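Uncharacterized N-acetyltransferase D2E76_00625 (Mycobacteroides abscessus, PDB 6YCA) probably transfers acetyl groups from acetyl coenzyme A to amine substrates as a GCN5-related N-acetyltransferase of the Eis type, yet cannot modify aminoglycosides. Local coordinates at residues Ser84-Arg93 with Glu192-Ala201; Tyr148-Ile159 with Val299-Leu310. All coordinates share one frame; numbering follows the deposited sequence.

Interaction 1: residues Ser84-Arg93 with Glu192-Ala201; sequences SWLTVPGGSR and ERAAWTGSVA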
loop_
_atom_site.group_PDB
_atom_site.type_symbol
_atom_site.label_atom_id
_atom_site.label_comp_id
_atom_site.label_asym_id
_atom_site.label_seq_id
_atom_site.Cartn_x
_atom_site.Cartn_y
_atom_site.Cartn_z
ATOM N N SER A 84 -22.635 35.787 -13.874
ATOM C CA SER A 84 -21.369 35.390 -14.468
ATOM C C SER A 84 -21.496 35.416 -15.987
ATOM O O SER A 84 -22.557 35.729 -16.539
ATOM C CB SER A 84 -20.959 34.004 -13.959
ATOM O OG SER A 84 -19.798 33.530 -14.619
ATOM N N TRP A 85 -20.398 35.082 -16.662
ATOM C CA TRP A 85 -20.399 34.867 -18.101
ATOM C C TRP A 85 -19.729 33.533 -18.412
ATOM O O TRP A 85 -19.050 32.945 -17.569
ATOM C CB TRP A 85 -19.725 36.014 -18.879
ATOM C CG TRP A 85 -18.368 36.445 -18.374
ATOM C CD1 TRP A 85 -18.081 37.580 -17.672
ATOM C CD2 TRP A 85 -17.115 35.765 -18.564
ATOM N NE1 TRP A 85 -16.733 37.643 -17.403
ATOM C CE2 TRP A 85 -16.119 36.542 -17.937
ATOM C CE3 TRP A 85 -16.741 34.573 -19.199
ATOM C CZ2 TRP A 85 -14.775 36.163 -17.919
ATOM C CZ3 TRP A 85 -15.405 34.200 -19.181
ATOM C CH2 TRP A 85 -14.439 34.994 -18.546
ATOM N N LEU A 86 -19.949 33.045 -19.631
ATOM C CA LEU A 86 -19.361 31.790 -20.083
ATOM C C LEU A 86 -18.945 31.943 -21.536
ATOM O O LEU A 86 -19.730 32.423 -22.360
ATOM C CB LEU A 86 -20.357 30.635 -19.953
ATOM C CG LEU A 86 -19.822 29.206 -20.059
ATOM C CD1 LEU A 86 -20.652 28.293 -19.177
ATOM C CD2 LEU A 86 -19.848 28.712 -21.490
ATOM N N THR A 87 -17.718 31.531 -21.844
ATOM C CA THR A 87 -17.172 31.640 -23.192
ATOM C C THR A 87 -17.587 30.427 -24.021
ATOM O O THR A 87 -17.219 29.292 -23.697
ATOM C CB THR A 87 -15.648 31.767 -23.143
ATOM O OG1 THR A 87 -15.282 32.883 -22.317
ATOM C CG2 THR A 87 -15.087 31.966 -24.544
ATOM N N VAL A 88 -18.344 30.671 -25.087
ATOM C CA VAL A 88 -18.835 29.632 -25.991
ATOM C C VAL A 88 -17.914 29.561 -27.207
ATOM O O VAL A 88 -17.117 30.488 -27.420
ATOM C CB VAL A 88 -20.286 29.920 -26.402
ATOM C CG1 VAL A 88 -21.166 30.017 -25.172
ATOM C CG2 VAL A 88 -20.352 31.194 -27.234
ATOM N N PRO A 89 -17.967 28.497 -28.015
ATOM C CA PRO A 89 -17.089 28.418 -29.191
ATOM C C PRO A 89 -17.197 29.648 -30.079
ATOM O O PRO A 89 -18.290 30.080 -30.450
ATOM C CB PRO A 89 -17.586 27.161 -29.911
ATOM C CG PRO A 89 -18.094 26.302 -28.818
ATOM C CD PRO A 89 -18.695 27.234 -27.797
ATOM N N GLY A 90 -16.041 30.203 -30.434
ATOM C CA GLY A 90 -15.967 31.454 -31.148
ATOM C C GLY A 90 -15.555 32.636 -30.301
ATOM O O GLY A 90 -15.298 33.712 -30.852
ATOM N N GLY A 91 -15.497 32.471 -28.983
ATOM C CA GLY A 91 -15.017 33.498 -28.086
ATOM C C GLY A 91 -16.092 34.352 -27.454
ATOM O O GLY A 91 -15.793 35.090 -26.508
ATOM N N SER A 92 -17.324 34.274 -27.940
ATOM C CA SER A 92 -18.397 35.099 -27.403
ATOM C C SER A 92 -18.666 34.751 -25.938
ATOM O O SER A 92 -18.569 33.591 -25.529
ATOM C CB SER A 92 -19.654 34.900 -28.243
ATOM O OG SER A 92 -20.612 35.892 -27.955
ATOM N N ARG A 93 -19.001 35.772 -25.144
ATOM C CA ARG A 93 -19.203 35.653 -23.701
ATOM C C ARG A 93 -20.690 35.810 -23.402
ATOM O O ARG A 93 -21.229 36.920 -23.466
ATOM C CB ARG A 93 -18.407 36.718 -22.952
ATOM C CG ARG A 93 -16.964 36.363 -22.681
ATOM C CD ARG A 93 -16.317 37.395 -21.773
ATOM N NE ARG A 93 -14.926 37.068 -21.481
ATOM C CZ ARG A 93 -14.124 37.820 -20.738
ATOM N NH1 ARG A 93 -14.579 38.946 -20.207
ATOM N NH2 ARG A 93 -12.870 37.446 -20.524
ATOM N N GLU A 192 -8.720 38.186 -16.404
ATOM C CA GLU A 192 -9.872 38.823 -17.033
ATOM C C GLU A 192 -9.868 38.672 -18.549
ATOM O O GLU A 192 -10.938 38.589 -19.163
ATOM C CB GLU A 192 -9.930 40.303 -16.640
ATOM C CG GLU A 192 -11.072 41.073 -17.282
ATOM C CD GLU A 192 -12.432 40.474 -16.974
ATOM O OE1 GLU A 192 -12.587 39.849 -15.898
ATOM O OE2 GLU A 192 -13.344 40.619 -17.818
ATOM N N ARG A 193 -8.692 38.614 -19.172
ATOM C CA ARG A 193 -8.611 38.446 -20.617
ATOM C C ARG A 193 -8.671 36.987 -21.069
ATOM O O ARG A 193 -8.196 36.669 -22.165
ATOM C CB ARG A 193 -7.466 39.260 -21.232
ATOM C CG ARG A 193 -6.102 39.063 -20.629
ATOM C CD ARG A 193 -5.193 40.194 -21.104
ATOM N NE ARG A 193 -3.783 39.821 -21.128
ATOM C CZ ARG A 193 -3.141 39.368 -22.198
ATOM N NH1 ARG A 193 -3.777 39.214 -23.354
ATOM N NH2 ARG A 193 -1.856 39.062 -22.109
ATOM N N ALA A 194 -9.233 36.103 -20.243
ATOM C CA ALA A 194 -9.345 34.695 -20.597
ATOM C C ALA A 194 -10.269 34.544 -21.795
ATOM O O ALA A 194 -11.386 35.074 -21.802
ATOM C CB ALA A 194 -9.908 33.907 -19.418
ATOM N N ALA A 195 -9.804 33.815 -22.813
ATOM C CA ALA A 195 -10.560 33.651 -24.043
ATOM C C ALA A 195 -10.798 32.204 -24.446
ATOM O O ALA A 195 -11.437 31.970 -25.478
ATOM C CB ALA A 195 -9.876 34.390 -25.200
ATOM N N TRP A 196 -10.336 31.231 -23.665
ATOM C CA TRP A 196 -10.505 29.838 -24.041
ATOM C C TRP A 196 -11.943 29.392 -23.812
ATOM O O TRP A 196 -12.630 29.875 -22.907
ATOM C CB TRP A 196 -9.542 28.932 -23.267
ATOM C CG TRP A 196 -9.797 28.829 -21.799
ATOM C CD1 TRP A 196 -10.683 27.998 -21.178
ATOM C CD2 TRP A 196 -9.128 29.547 -20.760
ATOM N NE1 TRP A 196 -10.625 28.170 -19.818
ATOM C CE2 TRP A 196 -9.676 29.118 -19.535
ATOM C CE3 TRP A 196 -8.131 30.523 -20.744
ATOM C CZ2 TRP A 196 -9.257 29.631 -18.309
ATOM C CZ3 TRP A 196 -7.717 31.032 -19.527
ATOM C CH2 TRP A 196 -8.280 30.586 -18.327
ATOM N N THR A 197 -12.401 28.475 -24.664
ATOM C CA THR A 197 -13.779 28.006 -24.596
ATOM C C THR A 197 -14.012 27.239 -23.302
ATOM O O THR A 197 -13.221 26.364 -22.935
ATOM C CB THR A 197 -14.093 27.115 -25.793
ATOM O OG1 THR A 197 -13.895 27.858 -26.999
ATOM C CG2 THR A 197 -15.540 26.652 -25.733
ATOM N N GLY A 198 -15.106 27.572 -22.612
ATOM C CA GLY A 198 -15.436 27.002 -21.328
ATOM C C GLY A 198 -15.122 27.896 -20.146
ATOM O O GLY A 198 -15.628 27.646 -19.047
ATOM N N SER A 199 -14.314 28.933 -20.347
ATOM C CA SER A 199 -13.959 29.836 -19.261
ATOM C C SER A 199 -15.186 30.577 -18.737
ATOM O O SER A 199 -16.124 30.883 -19.477
ATOM C CB SER A 199 -12.889 30.829 -19.731
ATOM O OG SER A 199 -13.315 31.543 -20.878
ATOM N N VAL A 200 -15.185 30.831 -17.431
ATOM C CA VAL A 200 -16.281 31.511 -16.758
ATOM C C VAL A 200 -15.710 32.685 -15.980
ATOM O O VAL A 200 -14.512 32.746 -15.693
ATOM C CB VAL A 200 -17.083 30.582 -15.824
ATOM C CG1 VAL A 200 -17.496 29.316 -16.563
ATOM C CG2 VAL A 200 -16.276 30.255 -14.584
ATOM N N ALA A 201 -16.582 33.635 -15.656
ATOM C CA ALA A 201 -16.157 34.795 -14.887
ATOM C C ALA A 201 -15.718 34.382 -13.487
ATOM O O ALA A 201 -16.300 33.484 -12.872
ATOM C CB ALA A 201 -17.304 35.795 -14.775
#

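Interaction 2: residues Tyr148-Ile159 with Val299-Leu310; sequences YGIATSSATYRI and VAVAGIRDETWL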
loop_
_atom_site.group_PDB
_atom_site.type_symbol
_atom_site.label_atom_id
_atom_site.label_comp_id
_atom_site.label_asym_id
_atom_site.label_seq_id
_atom_site.Cartn_x
_atom_site.Cartn_y
_atom_site.Cartn_z
ATOM N N TYR A 148 -29.471 19.390 -17.190
ATOM C CA TYR A 148 -28.034 19.621 -17.117
ATOM C C TYR A 148 -27.272 18.488 -17.795
ATOM O O TYR A 148 -27.541 17.309 -17.546
ATOM C CB TYR A 148 -27.597 19.718 -15.658
ATOM C CG TYR A 148 -27.882 21.042 -14.981
ATOM C CD1 TYR A 148 -29.144 21.332 -14.475
ATOM C CD2 TYR A 148 -26.872 21.982 -14.803
ATOM C CE1 TYR A 148 -29.401 22.537 -13.838
ATOM C CE2 TYR A 148 -27.120 23.187 -14.164
ATOM C CZ TYR A 148 -28.385 23.457 -13.683
ATOM O OH TYR A 148 -28.636 24.652 -13.049
ATOM N N GLY A 149 -26.313 18.846 -18.638
ATOM C CA GLY A 149 -25.469 17.867 -19.291
ATOM C C GLY A 149 -24.009 18.169 -19.029
ATOM O O GLY A 149 -23.619 19.317 -18.824
ATOM N N ILE A 150 -23.205 17.109 -19.000
ATOM C CA ILE A 150 -21.768 17.269 -18.786
ATOM C C ILE A 150 -21.160 17.873 -20.048
ATOM O O ILE A 150 -21.068 17.205 -21.081
ATOM C CB ILE A 150 -21.097 15.944 -18.425
ATOM C CG1 ILE A 150 -21.719 15.359 -17.157
ATOM C CG2 ILE A 150 -19.614 16.163 -18.228
ATOM C CD1 ILE A 150 -21.137 14.020 -16.758
ATOM N N ALA A 151 -20.735 19.134 -19.969
ATOM C CA ALA A 151 -20.258 19.849 -21.148
ATOM C C ALA A 151 -18.743 19.950 -21.243
ATOM O O ALA A 151 -18.216 20.034 -22.358
ATOM C CB ALA A 151 -20.854 21.260 -21.199
ATOM N N THR A 152 -18.028 19.962 -20.116
ATOM C CA THR A 152 -16.571 19.965 -20.131
ATOM C C THR A 152 -16.057 18.977 -19.099
ATOM O O THR A 152 -16.723 18.697 -18.100
ATOM C CB THR A 152 -15.964 21.337 -19.786
ATOM O OG1 THR A 152 -15.984 21.528 -18.363
ATOM C CG2 THR A 152 -16.720 22.469 -20.475
ATOM N N SER A 153 -14.846 18.480 -19.335
ATOM C CA SER A 153 -14.157 17.622 -18.387
ATOM C C SER A 153 -12.753 18.165 -18.164
ATOM O O SER A 153 -12.220 18.922 -18.981
ATOM C CB SER A 153 -14.077 16.169 -18.877
ATOM O OG SER A 153 -15.368 15.604 -19.037
ATOM N N SER A 154 -12.168 17.775 -17.038
ATOM C CA SER A 154 -10.834 18.204 -16.649
ATOM C C SER A 154 -9.957 16.988 -16.382
ATOM O O SER A 154 -10.445 15.899 -16.061
ATOM C CB SER A 154 -10.893 19.102 -15.408
ATOM O OG SER A 154 -11.243 18.356 -14.256
ATOM N N ALA A 155 -8.649 17.181 -16.527
ATOM C CA ALA A 155 -7.681 16.108 -16.343
ATOM C C ALA A 155 -6.606 16.540 -15.353
ATOM O O ALA A 155 -6.412 17.732 -15.087
ATOM C CB ALA A 155 -7.035 15.667 -17.666
ATOM N N THR A 156 -5.912 15.540 -14.810
ATOM C CA THR A 156 -4.813 15.733 -13.878
ATOM C C THR A 156 -3.572 15.043 -14.420
ATOM O O THR A 156 -3.600 13.843 -14.709
ATOM C CB THR A 156 -5.153 15.125 -12.527
ATOM O OG1 THR A 156 -6.412 15.637 -12.090
ATOM C CG2 THR A 156 -4.081 15.492 -11.508
ATOM N N TYR A 157 -2.484 15.792 -14.537
ATOM C CA TYR A 157 -1.243 15.281 -15.091
ATOM C C TYR A 157 -0.163 15.203 -14.017
ATOM O O TYR A 157 -0.044 16.098 -13.175
ATOM C CB TYR A 157 -0.759 16.193 -16.218
ATOM C CG TYR A 157 -1.762 16.331 -17.333
ATOM C CD1 TYR A 157 -2.782 17.268 -17.257
ATOM C CD2 TYR A 157 -1.697 15.524 -18.458
ATOM C CE1 TYR A 157 -3.707 17.402 -18.271
ATOM C CE2 TYR A 157 -2.616 15.653 -19.481
ATOM C CZ TYR A 157 -3.618 16.596 -19.382
ATOM O OH TYR A 157 -4.540 16.732 -20.392
ATOM N N ARG A 158 0.613 14.121 -14.051
ATOM C CA ARG A 158 1.840 13.984 -13.274
ATOM C C ARG A 158 3.003 13.911 -14.250
ATOM O O ARG A 158 3.053 13.013 -15.098
ATOM C CB ARG A 158 1.855 12.726 -12.407
ATOM C CG ARG A 158 1.075 12.742 -11.112
ATOM C CD ARG A 158 1.349 11.408 -10.425
ATOM N NE ARG A 158 2.777 11.234 -10.149
ATOM C CZ ARG A 158 3.357 10.067 -9.862
ATOM N NH1 ARG A 158 2.638 8.948 -9.821
ATOM N NH2 ARG A 158 4.666 10.009 -9.633
ATOM N N ILE A 159 3.920 14.867 -14.142
ATOM C CA ILE A 159 5.092 14.948 -15.002
ATOM C C ILE A 159 6.305 14.547 -14.178
ATOM O O ILE A 159 6.539 15.105 -13.099
ATOM C CB ILE A 159 5.269 16.370 -15.557
ATOM C CG1 ILE A 159 4.024 16.797 -16.339
ATOM C CG2 ILE A 159 6.511 16.436 -16.430
ATOM C CD1 ILE A 159 4.100 18.212 -16.878
ATOM N N VAL A 299 4.720 12.399 -19.111
ATOM C CA VAL A 299 3.483 13.061 -18.724
ATOM C C VAL A 299 2.421 11.978 -18.615
ATOM O O VAL A 299 2.070 11.337 -19.612
ATOM C CB VAL A 299 3.079 14.138 -19.741
ATOM C CG1 VAL A 299 1.812 14.853 -19.293
ATOM C CG2 VAL A 299 4.215 15.130 -19.950
ATOM N N ALA A 300 1.915 11.764 -17.408
ATOM C CA ALA A 300 0.926 10.732 -17.145
ATOM C C ALA A 300 -0.374 11.375 -16.697
ATOM O O ALA A 300 -0.370 12.322 -15.903
ATOM C CB ALA A 300 1.408 9.764 -16.055
ATOM N N VAL A 301 -1.486 10.861 -17.213
ATOM C CA VAL A 301 -2.807 11.306 -16.791
ATOM C C VAL A 301 -3.147 10.572 -15.497
ATOM O O VAL A 301 -3.316 9.352 -15.490
ATOM C CB VAL A 301 -3.859 11.058 -17.876
ATOM C CG1 VAL A 301 -5.254 11.366 -17.347
ATOM C CG2 VAL A 301 -3.549 11.901 -19.101
ATOM N N ALA A 302 -3.192 11.308 -14.389
ATOM C CA ALA A 302 -3.495 10.729 -13.087
ATOM C C ALA A 302 -4.990 10.665 -12.795
ATOM O O ALA A 302 -5.377 10.146 -11.741
ATOM C CB ALA A 302 -2.772 11.495 -11.973
ATOM N N GLY A 303 -5.832 11.175 -13.694
ATOM C CA GLY A 303 -7.267 11.120 -13.496
ATOM C C GLY A 303 -8.045 12.042 -14.409
ATOM O O GLY A 303 -7.522 13.061 -14.867
ATOM N N ILE A 304 -9.293 11.684 -14.701
ATOM C CA ILE A 304 -10.186 12.508 -15.511
ATOM C C ILE A 304 -11.560 12.497 -14.860
ATOM O O ILE A 304 -12.076 11.429 -14.510
ATOM C CB ILE A 304 -10.270 12.018 -16.969
ATOM C CG1 ILE A 304 -8.974 12.346 -17.710
ATOM C CG2 ILE A 304 -11.464 12.635 -17.671
ATOM C CD1 ILE A 304 -8.984 11.933 -19.157
ATOM N N ARG A 305 -12.156 13.680 -14.705
ATOM C CA ARG A 305 -13.420 13.820 -14.000
ATOM C C ARG A 305 -14.304 14.801 -14.757
ATOM O O ARG A 305 -13.811 15.696 -15.452
ATOM C CB ARG A 305 -13.189 14.289 -12.555
ATOM C CG ARG A 305 -14.414 14.202 -11.650
ATOM C CD ARG A 305 -14.029 14.415 -10.189
ATOM N NE ARG A 305 -15.148 14.211 -9.270
ATOM C CZ ARG A 305 -15.463 13.038 -8.725
ATOM N NH1 ARG A 305 -14.751 11.957 -9.014
ATOM N NH2 ARG A 305 -16.494 12.940 -7.891
ATOM N N ASP A 306 -15.618 14.615 -14.631
ATOM C CA ASP A 306 -16.558 15.570 -15.201
ATOM C C ASP A 306 -16.388 16.928 -14.532
ATOM O O ASP A 306 -16.038 17.028 -13.353
ATOM C CB ASP A 306 -18.001 15.096 -15.006
ATOM C CG ASP A 306 -18.320 14.759 -13.557
ATOM O OD1 ASP A 306 -17.713 13.819 -13.006
ATOM O OD2 ASP A 306 -19.159 15.457 -12.956
ATOM N N GLU A 307 -16.608 17.987 -15.309
ATOM C CA GLU A 307 -16.414 19.336 -14.792
ATOM C C GLU A 307 -17.679 20.177 -14.907
ATOM O O GLU A 307 -18.402 20.360 -13.922
ATOM C CB GLU A 307 -15.244 20.035 -15.482
ATOM C CG GLU A 307 -14.861 21.318 -14.794
ATOM C CD GLU A 307 -13.733 22.044 -15.481
ATOM O OE1 GLU A 307 -13.777 22.199 -16.723
ATOM O OE2 GLU A 307 -12.785 22.435 -14.766
ATOM N N THR A 308 -17.946 20.703 -16.099
ATOM C CA THR A 308 -19.068 21.610 -16.284
ATOM C C THR A 308 -20.343 20.811 -16.513
ATOM O O THR A 308 -20.446 20.056 -17.487
ATOM C CB THR A 308 -18.825 22.529 -17.480
ATOM O OG1 THR A 308 -17.578 23.217 -17.329
ATOM C CG2 THR A 308 -19.947 23.546 -17.590
ATOM N N TRP A 309 -21.313 20.976 -15.622
ATOM C CA TRP A 309 -22.673 20.500 -15.847
ATOM C C TRP A 309 -23.448 21.695 -16.393
ATOM O O TRP A 309 -23.817 22.605 -15.648
ATOM C CB TRP A 309 -23.290 19.952 -14.565
ATOM C CG TRP A 309 -22.711 18.638 -14.144
ATOM C CD1 TRP A 309 -21.499 18.429 -13.565
ATOM C CD2 TRP A 309 -23.310 17.344 -14.296
ATOM N NE1 TRP A 309 -21.310 17.090 -13.331
ATOM C CE2 TRP A 309 -22.407 16.403 -13.774
ATOM C CE3 TRP A 309 -24.525 16.894 -14.821
ATOM C CZ2 TRP A 309 -22.678 15.038 -13.756
ATOM C CZ3 TRP A 309 -24.792 15.538 -14.803
ATOM C CH2 TRP A 309 -23.872 14.628 -14.274
ATOM N N LEU A 310 -23.661 21.702 -17.706
ATOM C CA LEU A 310 -24.236 22.838 -18.410
ATOM C C LEU A 310 -25.727 22.629 -18.629
ATOM O O LEU A 310 -26.165 21.534 -18.991
ATOM C CB LEU A 310 -23.538 23.036 -19.757
ATOM C CG LEU A 310 -24.023 24.202 -20.612
ATOM C CD1 LEU A 310 -23.872 25.505 -19.859
ATOM C CD2 LEU A 310 -23.253 24.250 -21.913
#

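Interaction 1: residues Ser84-Arg93 with Glu192-Ala201
Trp85 and Ala201 meet methyl to ring, and this pair shows how a loop can close over the end of a strand. From CB the tryptophan turns its CG between its own backbone N and carbonyl carbon (chi1 49°), which lays the indole along the loop. CG, CD1 and NE1 all border the methyl of Ala201, whose CB sits 3.4 Å from the centroid of the five-membered ring of Trp85, 15° off its normal. Farther out, CE3 passes the amide of Ala201, Trp85 CZ3 comes to 3.4 Å from Ser199 O, and CH2 ends beside the carbonyl of Val200. The opposite face of the indole lies against the flat guanidinium of Arg93. That group, on an extended chain, reaches the loop edgewise: Arg93 NH2 donates in its plane to Glu192 O (2.6 Å) and to Ala194 O, while NH1 forms a salt bridge with Glu192 OE2, meeting it from above the carboxylate plane.

Backbone bonds fix the alignment, with Leu86 bridged to Val200. Thr87 N donates to Ser199 O, Gly198 N to Thr87 O (both 2.9 Å), and Ala201 N to Trp85 O. Beside these bonds Thr87 OG1 gives its proton to Ser199 OG at 2.8 Å, and Ser199 OG passes its own to Trp196 O, bracing the type II turn Trp196-Ser199. A second type II turn, Val88-Gly91, links strands 75-87 and 93-104. The arrangement is a beta hairpin of the N-terminal GNAT region, joined near its tip by a single beta bridge to the loop between helices 184-192 and 204-216.

Interaction 2: residues Tyr148-Ile159 with Val299-Leu310
Antiparallel backbone bonding joins Gly149 to Leu310 at one end and Arg158 to Ala300 at the other, a long ladder that illustrates how a strand pair absorbs an extra residue. Reciprocal N-H to O bonds close the Gly149-Leu310, Ser154-Arg305 and Arg158-Ala300 pairs. Between the first two lies a classic beta bulge, in which Ala151 and Thr152 both face Thr308: Ala151 N donates to Thr308 O (2.7 Å), while Thr152 O accepts from Glu307 N, with Thr308 N adding a longer bond from above the carbonyl plane.

Polar side chains gather at this bulge. Thr152 OG1, set between its backbone N and carbonyl carbon (chi1 80°), accepts from the hydroxyl of Thr308 and donates to the anti lone pair of Glu307 OE1 at 2.8 Å. The same carboxylate oxygen also receives Ala411 N and thus accepts two hydrogen bonds. Along its own strand, Trp309 NE1 donates to Asp306 OD2 (2.7 Å), fixing the indole.

Apolar contacts lie to either end of that cluster. Ile150 runs side by side with Trp309, its CG1 standing 3.5 Å above the centroid of the six-membered ring and 9° from the normal, with CD1 over the CZ2 end. Farther along, Tyr157 CD2 touches Val299 CG1 at 3.7 Å, and CE2 rests against Val301 CG2; its hydroxyl bonds to Pro284 O. Distinct from these apolar pairs, Tyr148 presents a ring edge to a backbone carbonyl, its CD2 lying 3.2 Å from Trp309 O.

Asp306 also forms a salt bridge with Arg297 of the second subunit, where Ile304 packs on its own counterpart. Within the chain, strand 299-312 lies between strands 132-135 and 149-160, and the latter is flanked on its other side by strand 277-284.

How the interactions relate
Both contacts tie the region around the first GNAT range to later parts of the chain, and strands 93-104 and 132-135 lie between strand 75-87 of interaction 1 and strand 299-312 of interaction 2. Interaction 2 is a long antiparallel ladder interrupted by a bulge, and it reaches the second subunit. Its Gly149-Leu310 end is buried, whereas Arg158, Ala300 and Ala302 are exposed. Interaction 1 is local, a single bridge with a CH-pi contact; Thr87, Ser199 and Val200 are buried, while the salt bridge runs to exposed Glu192. Hydroxyls brace one turn of the loop there; in interaction 2 they collect at the bulge, and apolar side chains such as Ile150 and Tyr157 pack on one face toward both ends.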